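Local coordinates for protein halocarboxylic acid dehalogenase DehI (Pseudomonas putida, PDB 3BJX) that probably hydrolyses the carbon-halogen bond of alpha-haloacids, as a group I haloacid dehalogenase with an all-alpha fold, at residues 99-104 and 216-221; 108-113 and 212-217; 120-125 and 206-211. All blocks are in the same frame, centred on the assembly; numbering follows the deposited sequence.

Contact 1 of 3, residues 99-104 and 216-221; sequences PNLKER and QIVTDE
Arg104 NE reaches Glu221 OE1 at 2.8 Å, with an N-H...O angle of 169°, and this bond is half of a side-on, bidentate salt bridge between two helices, 101-107 and 212-223, of the all-alpha DehI fold. The other half runs from Arg104 NH2 to Glu221 OE2 at 2.9 Å, so each carboxylate oxygen takes one N-H. Both oxygens use their syn lone pairs and both lie near the guanidinium plane; the two flat groups are only 21° apart, a pairing that fixes the rotation of each against the other. The approach depends on the arginine chain: CG is anti to the backbone N, and a bend at chi2 (64°) turns the NE edge to the carboxylate, while Glu221 runs out extended beyond CG. Ile217, one turn before Glu221, lies against the same arginine. Its CD1 sits over the centre of one guanidinium face, 3.6 Å from Arg104 CZ, and its CG2 meets the aliphatic part of the chain, 3.8 Å from Arg104 CG. The charged group is thus gripped at its edge by the acid and covered on one face by a methyl. Deeper in the interface the chemistry turns apolar, with Leu101 and Val218 both buried and both also touching Ile294 of helix 267-299. At the start of helix 101-107, Asn100 is the N-cap: its OD1 accepts from Glu103 N at 2.8 Å, nearly in line with the side-chain carbonyl, tying down the first turn from which Leu101 and Arg104 project. The two methyls of Leu101 divide their partners, CD1 lying 4.1 Å from Ile217 CG2 and CD2 4.2 Å from Val218 CG1.

Contact 2 of 3, residues 108-113 and 212-217; sequences AGFDDG and PKVLQI
Phe110 has CG anti to its carbonyl carbon (chi1 -36°), which carries its ring across to Val214, while Lys213 has CG anti to the backbone N (chi1 -172°) and runs out extended past Ala108. The contact packs the loop between helices 101-107 and 112-143 on the first turns of helix 212-223; the peptide before Phe110 is modelled as cis. Val214 CG2 lies over one face of the ring, 3.4 Å from Phe110 CZ, a close CH-pi approach. The methylenes of Lys213 serve as apolar surface: CD meets Phe110 CE2 obliquely at 4.0 Å, and CE rests 3.7 Å from Ala108 CB. Phe110 also touches Leu105 and Ile115, and Val214 touches Val118 of helix 112-143. With Phe110 cut back to an alanine, Val214 CG2 would probably lose the ring face it packs on, and the Lys213 methylenes one of their neighbours. Toward the surface, Lys213 NZ makes a weak, long hydrogen bond of 3.5 Å to Ala108 O. The methyl of the same alanine packs too, Ala108 CB standing 3.7 Å from Ile217 CD1.

Contact 3 of 3, residues 120-125 and 206-211; sequences RVLYAF and QALANW
Helix 112-143, one of the two longest of the chain, packs against helix 203-208 and the type I beta turn, Leu208 to Trp211, that leads into helix 212-223. Val121 is at the middle, with its two methyls sent to different partners: CG1, anti to the backbone N (chi1 167°), comes within 3.8 Å of Ala207 CB, whereas CG2 meets the rim of the Trp211 indole in the ring plane, 3.9 Å from CZ3. Ala207 CB also takes Phe125, whose CE2 approaches it obliquely at 3.8 Å, so the methyl faces the notch between Val121 and Phe125, one turn apart on the helix. The side chains of Leu122 and Leu208 cross at about a right angle and touch through their CD2 methyls at 4.1 Å; Leu122 also reaches Ile294 of helix 267-299. No hydrogen bond spans the interface. Asn210 ND2 donates to Ala207 O at 2.8 Å and also reaches Pro174 O. The Phe125 side chain lies about 4 Å from a bound sulfate, probably from the crystallisation liquor, and its ring meets that of Trp49. This is apolar helix-to-helix packing of an all-alpha core, finished off by a tryptophan from a connecting turn.

Contact 3 is the most central, its centre about 12 Å from the centre of the chain, against about 22 Å for those of the other two, and is purely apolar across its interface. Contact 1, though farther out, is buried, while contact 2 is only partly so; both mix apolar packing with charge, a bidentate salt bridge in contact 1 and a weak lysine-to-carbonyl bond in contact 2. Both use helix 212-223 and share Ile217, whose side chain serves each. Contact 2 uses the loop leading into helix 112-143, contact 3 the helix itself, and the two touch directly, Leu215 CD2 lying 3.7 Å from Ala209 CB. Along the chain, contact 3 is nested inside the loops closed by contacts 1 and 2.

Contact 1 of 3, residues 99-104 and 216-221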
loop_
_atom_site.group_PDB
_atom_site.type_symbol
_atom_site.label_atom_id
_atom_site.label_comp_id
_atom_site.label_asym_id
_atom_site.label_seq_id
_atom_site.Cartn_x
_atom_site.Cartn_y
_atom_site.Cartn_z
ATOM N N PRO A 99 4.998 9.043 -28.333
ATOM C CA PRO A 99 5.020 10.486 -28.614
ATOM C C PRO A 99 6.457 10.991 -28.721
ATOM O O PRO A 99 7.263 10.696 -27.853
ATOM C CB PRO A 99 4.372 11.118 -27.352
ATOM C CG PRO A 99 4.159 9.982 -26.355
ATOM C CD PRO A 99 4.154 8.710 -27.169
ATOM N N ASN A 100 6.791 11.740 -29.767
ATOM C CA ASN A 100 8.093 12.409 -29.789
ATOM C C ASN A 100 8.037 13.642 -28.881
ATOM O O ASN A 100 7.640 14.727 -29.311
ATOM C CB ASN A 100 8.539 12.742 -31.219
ATOM C CG ASN A 100 9.878 13.472 -31.270
ATOM O OD1 ASN A 100 10.047 14.528 -30.656
ATOM N ND2 ASN A 100 10.831 12.920 -32.009
ATOM N N LEU A 101 8.422 13.453 -27.621
ATOM C CA LEU A 101 8.300 14.485 -26.571
ATOM C C LEU A 101 9.155 15.752 -26.776
ATOM O O LEU A 101 8.748 16.844 -26.391
ATOM C CB LEU A 101 8.569 13.886 -25.183
ATOM C CG LEU A 101 8.320 14.747 -23.943
ATOM C CD1 LEU A 101 6.933 15.434 -23.954
ATOM C CD2 LEU A 101 8.486 13.887 -22.701
ATOM N N LYS A 102 10.328 15.593 -27.375
ATOM C CA LYS A 102 11.191 16.717 -27.692
ATOM C C LYS A 102 10.536 17.690 -28.683
ATOM O O LYS A 102 10.427 18.873 -28.392
ATOM C CB LYS A 102 12.515 16.187 -28.221
ATOM C CG LYS A 102 13.533 17.240 -28.578
ATOM C CD LYS A 102 14.787 16.590 -29.173
ATOM C CE LYS A 102 15.095 15.247 -28.489
ATOM N NZ LYS A 102 16.545 15.120 -28.193
ATOM N N GLU A 103 10.094 17.190 -29.841
ATOM C CA GLU A 103 9.327 18.001 -30.815
ATOM C C GLU A 103 8.063 18.638 -30.204
ATOM O O GLU A 103 7.682 19.754 -30.561
ATOM C CB GLU A 103 8.942 17.175 -32.057
ATOM C CG GLU A 103 10.097 16.773 -33.010
ATOM C CD GLU A 103 10.911 17.969 -33.562
ATOM O OE1 GLU A 103 10.367 19.099 -33.736
ATOM O OE2 GLU A 103 12.120 17.764 -33.834
ATOM N N ARG A 104 7.419 17.912 -29.289
ATOM C CA ARG A 104 6.284 18.416 -28.516
ATOM C C ARG A 104 6.640 19.612 -27.651
ATOM O O ARG A 104 5.859 20.556 -27.532
ATOM C CB ARG A 104 5.691 17.291 -27.640
ATOM C CG ARG A 104 4.564 17.739 -26.693
ATOM C CD ARG A 104 3.356 18.243 -27.487
ATOM N NE ARG A 104 2.300 18.861 -26.679
ATOM C CZ ARG A 104 2.124 20.169 -26.514
ATOM N NH1 ARG A 104 2.947 21.035 -27.090
ATOM N NH2 ARG A 104 1.111 20.617 -25.762
ATOM N N GLN A 216 2.406 19.737 -17.008
ATOM C CA GLN A 216 1.100 19.558 -17.621
ATOM C C GLN A 216 1.122 18.591 -18.814
ATOM O O GLN A 216 0.346 17.641 -18.854
ATOM C CB GLN A 216 0.529 20.909 -18.026
ATOM C CG GLN A 216 -0.809 20.800 -18.719
ATOM C CD GLN A 216 -1.661 22.023 -18.516
ATOM O OE1 GLN A 216 -1.217 23.156 -18.745
ATOM N NE2 GLN A 216 -2.901 21.809 -18.085
ATOM N N ILE A 217 2.009 18.850 -19.775
ATOM C CA ILE A 217 2.178 18.038 -20.982
ATOM C C ILE A 217 2.526 16.589 -20.658
ATOM O O ILE A 217 1.912 15.662 -21.200
ATOM C CB ILE A 217 3.267 18.651 -21.915
ATOM C CG1 ILE A 217 2.775 19.969 -22.519
ATOM C CG2 ILE A 217 3.693 17.684 -23.015
ATOM C CD1 ILE A 217 3.810 20.675 -23.359
ATOM N N VAL A 218 3.497 16.384 -19.762
ATOM C CA VAL A 218 3.890 15.008 -19.409
ATOM C C VAL A 218 2.799 14.279 -18.617
ATOM O O VAL A 218 2.652 13.059 -18.748
ATOM C CB VAL A 218 5.303 14.915 -18.734
ATOM C CG1 VAL A 218 6.363 15.653 -19.591
ATOM C CG2 VAL A 218 5.283 15.424 -17.282
ATOM N N THR A 219 2.012 15.026 -17.838
ATOM C CA THR A 219 0.880 14.447 -17.100
ATOM C C THR A 219 -0.247 14.051 -18.051
ATOM O O THR A 219 -0.638 12.875 -18.089
ATOM C CB THR A 219 0.340 15.395 -15.961
ATOM O OG1 THR A 219 1.344 15.580 -14.951
ATOM C CG2 THR A 219 -0.939 14.847 -15.313
ATOM N N ASP A 220 -0.755 15.022 -18.819
ATOM C CA ASP A 220 -2.009 14.838 -19.594
ATOM C C ASP A 220 -1.819 14.129 -20.931
ATOM O O ASP A 220 -2.754 13.527 -21.469
ATOM C CB ASP A 220 -2.737 16.181 -19.840
ATOM C CG ASP A 220 -3.257 16.826 -18.554
ATOM O OD1 ASP A 220 -3.355 16.148 -17.506
ATOM O OD2 ASP A 220 -3.582 18.027 -18.597
ATOM N N GLU A 221 -0.612 14.214 -21.464
ATOM C CA GLU A 221 -0.341 13.752 -22.811
ATOM C C GLU A 221 0.594 12.551 -22.848
ATOM O O GLU A 221 0.523 11.722 -23.782
ATOM C CB GLU A 221 0.241 14.892 -23.664
ATOM C CG GLU A 221 -0.449 16.247 -23.487
ATOM C CD GLU A 221 0.141 17.321 -24.396
ATOM O OE1 GLU A 221 0.792 16.945 -25.401
ATOM O OE2 GLU A 221 -0.035 18.533 -24.116
#

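Contact 2 of 3, residues 108-113 and 212-217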
loop_
_atom_site.group_PDB
_atom_site.type_symbol
_atom_site.label_atom_id
_atom_site.label_comp_id
_atom_site.label_asym_id
_atom_site.label_seq_id
_atom_site.Cartn_x
_atom_site.Cartn_y
_atom_site.Cartn_z
ATOM N N ALA A 108 5.661 23.578 -27.714
ATOM C CA ALA A 108 5.321 24.394 -26.554
ATOM C C ALA A 108 6.373 25.494 -26.362
ATOM O O ALA A 108 6.202 26.371 -25.518
ATOM C CB ALA A 108 5.199 23.518 -25.314
ATOM N N GLY A 109 7.393 25.458 -27.235
ATOM C CA GLY A 109 8.776 26.007 -27.079
ATOM C C GLY A 109 9.168 26.820 -25.870
ATOM O O GLY A 109 8.734 27.967 -25.770
ATOM N N PHE A 110 10.025 26.340 -24.960
ATOM C CA PHE A 110 11.086 25.295 -25.028
ATOM C C PHE A 110 12.075 25.146 -26.200
ATOM O O PHE A 110 11.750 24.652 -27.283
ATOM C CB PHE A 110 10.648 23.955 -24.418
ATOM C CG PHE A 110 9.762 24.113 -23.213
ATOM C CD1 PHE A 110 10.275 24.593 -22.015
ATOM C CD2 PHE A 110 8.399 23.808 -23.287
ATOM C CE1 PHE A 110 9.454 24.760 -20.909
ATOM C CE2 PHE A 110 7.579 23.973 -22.196
ATOM C CZ PHE A 110 8.102 24.451 -21.002
ATOM N N ASP A 111 13.296 25.609 -25.926
ATOM C CA ASP A 111 14.451 25.444 -26.807
ATOM C C ASP A 111 15.317 24.303 -26.265
ATOM O O ASP A 111 14.992 23.732 -25.228
ATOM C CB ASP A 111 15.240 26.765 -26.905
ATOM C CG ASP A 111 15.734 27.267 -25.537
ATOM O OD1 ASP A 111 15.036 28.093 -24.904
ATOM O OD2 ASP A 111 16.824 26.829 -25.095
ATOM N N ASP A 112 16.405 23.970 -26.959
ATOM C CA ASP A 112 17.311 22.887 -26.538
ATOM C C ASP A 112 17.864 23.079 -25.115
ATOM O O ASP A 112 17.943 22.124 -24.322
ATOM C CB ASP A 112 18.448 22.707 -27.552
ATOM C CG ASP A 112 18.029 21.873 -28.778
ATOM O OD1 ASP A 112 16.841 21.465 -28.867
ATOM O OD2 ASP A 112 18.902 21.598 -29.647
ATOM N N GLY A 113 18.219 24.317 -24.782
ATOM C CA GLY A 113 18.749 24.628 -23.457
ATOM C C GLY A 113 17.771 24.371 -22.324
ATOM O O GLY A 113 18.179 24.031 -21.216
ATOM N N PRO A 212 5.869 24.470 -15.010
ATOM C CA PRO A 212 4.479 24.020 -14.922
ATOM C C PRO A 212 3.898 23.459 -16.208
ATOM O O PRO A 212 3.123 22.536 -16.135
ATOM C CB PRO A 212 3.722 25.287 -14.487
ATOM C CG PRO A 212 4.709 26.016 -13.675
ATOM C CD PRO A 212 6.023 25.815 -14.406
ATOM N N LYS A 213 4.274 23.989 -17.361
ATOM C CA LYS A 213 3.727 23.526 -18.641
ATOM C C LYS A 213 4.340 22.192 -19.076
ATOM O O LYS A 213 3.679 21.408 -19.762
ATOM C CB LYS A 213 3.910 24.605 -19.732
ATOM C CG LYS A 213 3.195 24.292 -21.071
ATOM C CD LYS A 213 3.732 25.163 -22.210
ATOM C CE LYS A 213 2.693 25.307 -23.352
ATOM N NZ LYS A 213 2.970 26.461 -24.298
ATOM N N VAL A 214 5.592 21.938 -18.692
ATOM C CA VAL A 214 6.240 20.641 -18.899
ATOM C C VAL A 214 5.482 19.562 -18.103
ATOM O O VAL A 214 5.170 18.472 -18.629
ATOM C CB VAL A 214 7.749 20.666 -18.455
ATOM C CG1 VAL A 214 8.313 19.256 -18.314
ATOM C CG2 VAL A 214 8.596 21.474 -19.427
ATOM N N LEU A 215 5.178 19.885 -16.848
ATOM C CA LEU A 215 4.470 18.986 -15.957
ATOM C C LEU A 215 3.068 18.700 -16.501
ATOM O O LEU A 215 2.611 17.544 -16.485
ATOM C CB LEU A 215 4.395 19.550 -14.538
ATOM C CG LEU A 215 3.612 18.711 -13.502
ATOM C CD1 LEU A 215 4.100 17.262 -13.410
ATOM C CD2 LEU A 215 3.675 19.369 -12.158
ATOM N N GLN A 216 2.406 19.737 -17.008
ATOM C CA GLN A 216 1.100 19.558 -17.621
ATOM C C GLN A 216 1.122 18.591 -18.814
ATOM O O GLN A 216 0.346 17.641 -18.854
ATOM C CB GLN A 216 0.529 20.909 -18.026
ATOM C CG GLN A 216 -0.809 20.800 -18.719
ATOM C CD GLN A 216 -1.661 22.023 -18.516
ATOM O OE1 GLN A 216 -1.217 23.156 -18.745
ATOM N NE2 GLN A 216 -2.901 21.809 -18.085
ATOM N N ILE A 217 2.009 18.850 -19.775
ATOM C CA ILE A 217 2.178 18.038 -20.982
ATOM C C ILE A 217 2.526 16.589 -20.658
ATOM O O ILE A 217 1.912 15.662 -21.200
ATOM C CB ILE A 217 3.267 18.651 -21.915
ATOM C CG1 ILE A 217 2.775 19.969 -22.519
ATOM C CG2 ILE A 217 3.693 17.684 -23.015
ATOM C CD1 ILE A 217 3.810 20.675 -23.359
#

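Contact 3 of 3, residues 120-125 and 206-211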
loop_
_atom_site.group_PDB
_atom_site.type_symbol
_atom_site.label_atom_id
_atom_site.label_comp_id
_atom_site.label_asym_id
_atom_site.label_seq_id
_atom_site.Cartn_x
_atom_site.Cartn_y
_atom_site.Cartn_z
ATOM N N ARG A 120 17.994 16.929 -17.258
ATOM C CA ARG A 120 18.928 16.823 -16.125
ATOM C C ARG A 120 18.203 16.304 -14.894
ATOM O O ARG A 120 18.726 15.453 -14.163
ATOM C CB ARG A 120 19.600 18.171 -15.813
ATOM C CG ARG A 120 20.612 18.644 -16.878
ATOM C CD ARG A 120 21.362 19.951 -16.517
ATOM N NE ARG A 120 22.552 19.723 -15.677
ATOM C CZ ARG A 120 22.690 20.163 -14.423
ATOM N NH1 ARG A 120 21.707 20.854 -13.838
ATOM N NH2 ARG A 120 23.807 19.911 -13.738
ATOM N N VAL A 121 17.006 16.846 -14.685
ATOM C CA VAL A 121 16.073 16.474 -13.623
ATOM C C VAL A 121 15.569 15.048 -13.826
ATOM O O VAL A 121 15.631 14.214 -12.916
ATOM C CB VAL A 121 14.850 17.473 -13.596
ATOM C CG1 VAL A 121 13.684 16.946 -12.715
ATOM C CG2 VAL A 121 15.309 18.880 -13.183
ATOM N N LEU A 122 15.077 14.756 -15.027
ATOM C CA LEU A 122 14.600 13.412 -15.320
ATOM C C LEU A 122 15.692 12.363 -15.005
ATOM O O LEU A 122 15.404 11.334 -14.376
ATOM C CB LEU A 122 14.079 13.307 -16.763
ATOM C CG LEU A 122 12.804 14.058 -17.195
ATOM C CD1 LEU A 122 12.653 14.024 -18.723
ATOM C CD2 LEU A 122 11.561 13.493 -16.533
ATOM N N TYR A 123 16.940 12.656 -15.381
ATOM C CA TYR A 123 18.079 11.722 -15.185
ATOM C C TYR A 123 18.481 11.503 -13.734
ATOM O O TYR A 123 18.844 10.378 -13.348
ATOM C CB TYR A 123 19.302 12.184 -15.985
ATOM C CG TYR A 123 19.245 11.845 -17.467
ATOM C CD1 TYR A 123 18.006 11.684 -18.127
ATOM C CD2 TYR A 123 20.401 11.704 -18.209
ATOM C CE1 TYR A 123 17.930 11.386 -19.465
ATOM C CE2 TYR A 123 20.332 11.405 -19.558
ATOM C CZ TYR A 123 19.081 11.249 -20.173
ATOM O OH TYR A 123 18.978 10.951 -21.498
ATOM N N ALA A 124 18.455 12.569 -12.932
ATOM C CA ALA A 124 18.776 12.455 -11.516
ATOM C C ALA A 124 17.795 11.522 -10.829
ATOM O O ALA A 124 18.164 10.808 -9.889
ATOM C CB ALA A 124 18.757 13.835 -10.829
ATOM N N PHE A 125 16.541 11.568 -11.266
ATOM C CA PHE A 125 15.485 10.772 -10.681
ATOM C C PHE A 125 15.522 9.355 -11.177
ATOM O O PHE A 125 15.372 8.448 -10.371
ATOM C CB PHE A 125 14.098 11.385 -10.910
ATOM C CG PHE A 125 13.787 12.496 -9.967
ATOM C CD1 PHE A 125 13.430 12.223 -8.672
ATOM C CD2 PHE A 125 13.903 13.822 -10.367
ATOM C CE1 PHE A 125 13.171 13.251 -7.789
ATOM C CE2 PHE A 125 13.653 14.841 -9.482
ATOM C CZ PHE A 125 13.299 14.564 -8.194
ATOM N N GLN A 206 7.187 17.471 -8.087
ATOM C CA GLN A 206 7.630 18.754 -7.496
ATOM C C GLN A 206 8.737 19.466 -8.293
ATOM O O GLN A 206 8.809 20.700 -8.351
ATOM C CB GLN A 206 8.097 18.539 -6.060
ATOM C CG GLN A 206 6.974 18.151 -5.110
ATOM C CD GLN A 206 7.478 17.929 -3.693
ATOM O OE1 GLN A 206 7.589 16.792 -3.230
ATOM N NE2 GLN A 206 7.804 19.012 -3.008
ATOM N N ALA A 207 9.600 18.678 -8.914
ATOM C CA ALA A 207 10.770 19.199 -9.560
ATOM C C ALA A 207 10.458 19.685 -10.957
ATOM O O ALA A 207 11.071 20.631 -11.446
ATOM C CB ALA A 207 11.826 18.129 -9.594
ATOM N N LEU A 208 9.524 19.010 -11.621
ATOM C CA LEU A 208 9.141 19.344 -12.992
ATOM C C LEU A 208 8.173 20.514 -12.940
ATOM O O LEU A 208 8.121 21.319 -13.874
ATOM C CB LEU A 208 8.522 18.133 -13.693
ATOM C CG LEU A 208 9.478 16.963 -14.016
ATOM C CD1 LEU A 208 8.719 15.639 -14.119
ATOM C CD2 LEU A 208 10.331 17.189 -15.278
ATOM N N ALA A 209 7.444 20.622 -11.819
ATOM C CA ALA A 209 6.572 21.777 -11.537
ATOM C C ALA A 209 7.319 23.125 -11.579
ATOM O O ALA A 209 6.692 24.172 -11.560
ATOM C CB ALA A 209 5.840 21.601 -10.211
ATOM N N ASN A 210 8.651 23.089 -11.615
ATOM C CA ASN A 210 9.456 24.263 -11.923
ATOM C C ASN A 210 9.102 24.786 -13.305
ATOM O O ASN A 210 9.151 25.981 -13.561
ATOM C CB ASN A 210 10.954 23.922 -11.854
ATOM C CG ASN A 210 11.482 23.923 -10.435
ATOM O OD1 ASN A 210 11.309 24.899 -9.711
ATOM N ND2 ASN A 210 12.112 22.829 -10.024
ATOM N N TRP A 211 8.749 23.880 -14.204
ATOM C CA TRP A 211 8.248 24.269 -15.517
ATOM C C TRP A 211 6.836 23.725 -15.588
ATOM O O TRP A 211 6.621 22.633 -16.133
ATOM C CB TRP A 211 9.146 23.716 -16.624
ATOM C CG TRP A 211 10.562 24.081 -16.420
ATOM C CD1 TRP A 211 11.138 25.266 -16.721
ATOM C CD2 TRP A 211 11.587 23.268 -15.820
ATOM N NE1 TRP A 211 12.468 25.249 -16.371
ATOM C CE2 TRP A 211 12.768 24.033 -15.812
ATOM C CE3 TRP A 211 11.619 21.962 -15.302
ATOM C CZ2 TRP A 211 13.978 23.545 -15.305
ATOM C CZ3 TRP A 211 12.822 21.478 -14.805
ATOM C CH2 TRP A 211 13.984 22.281 -14.795
#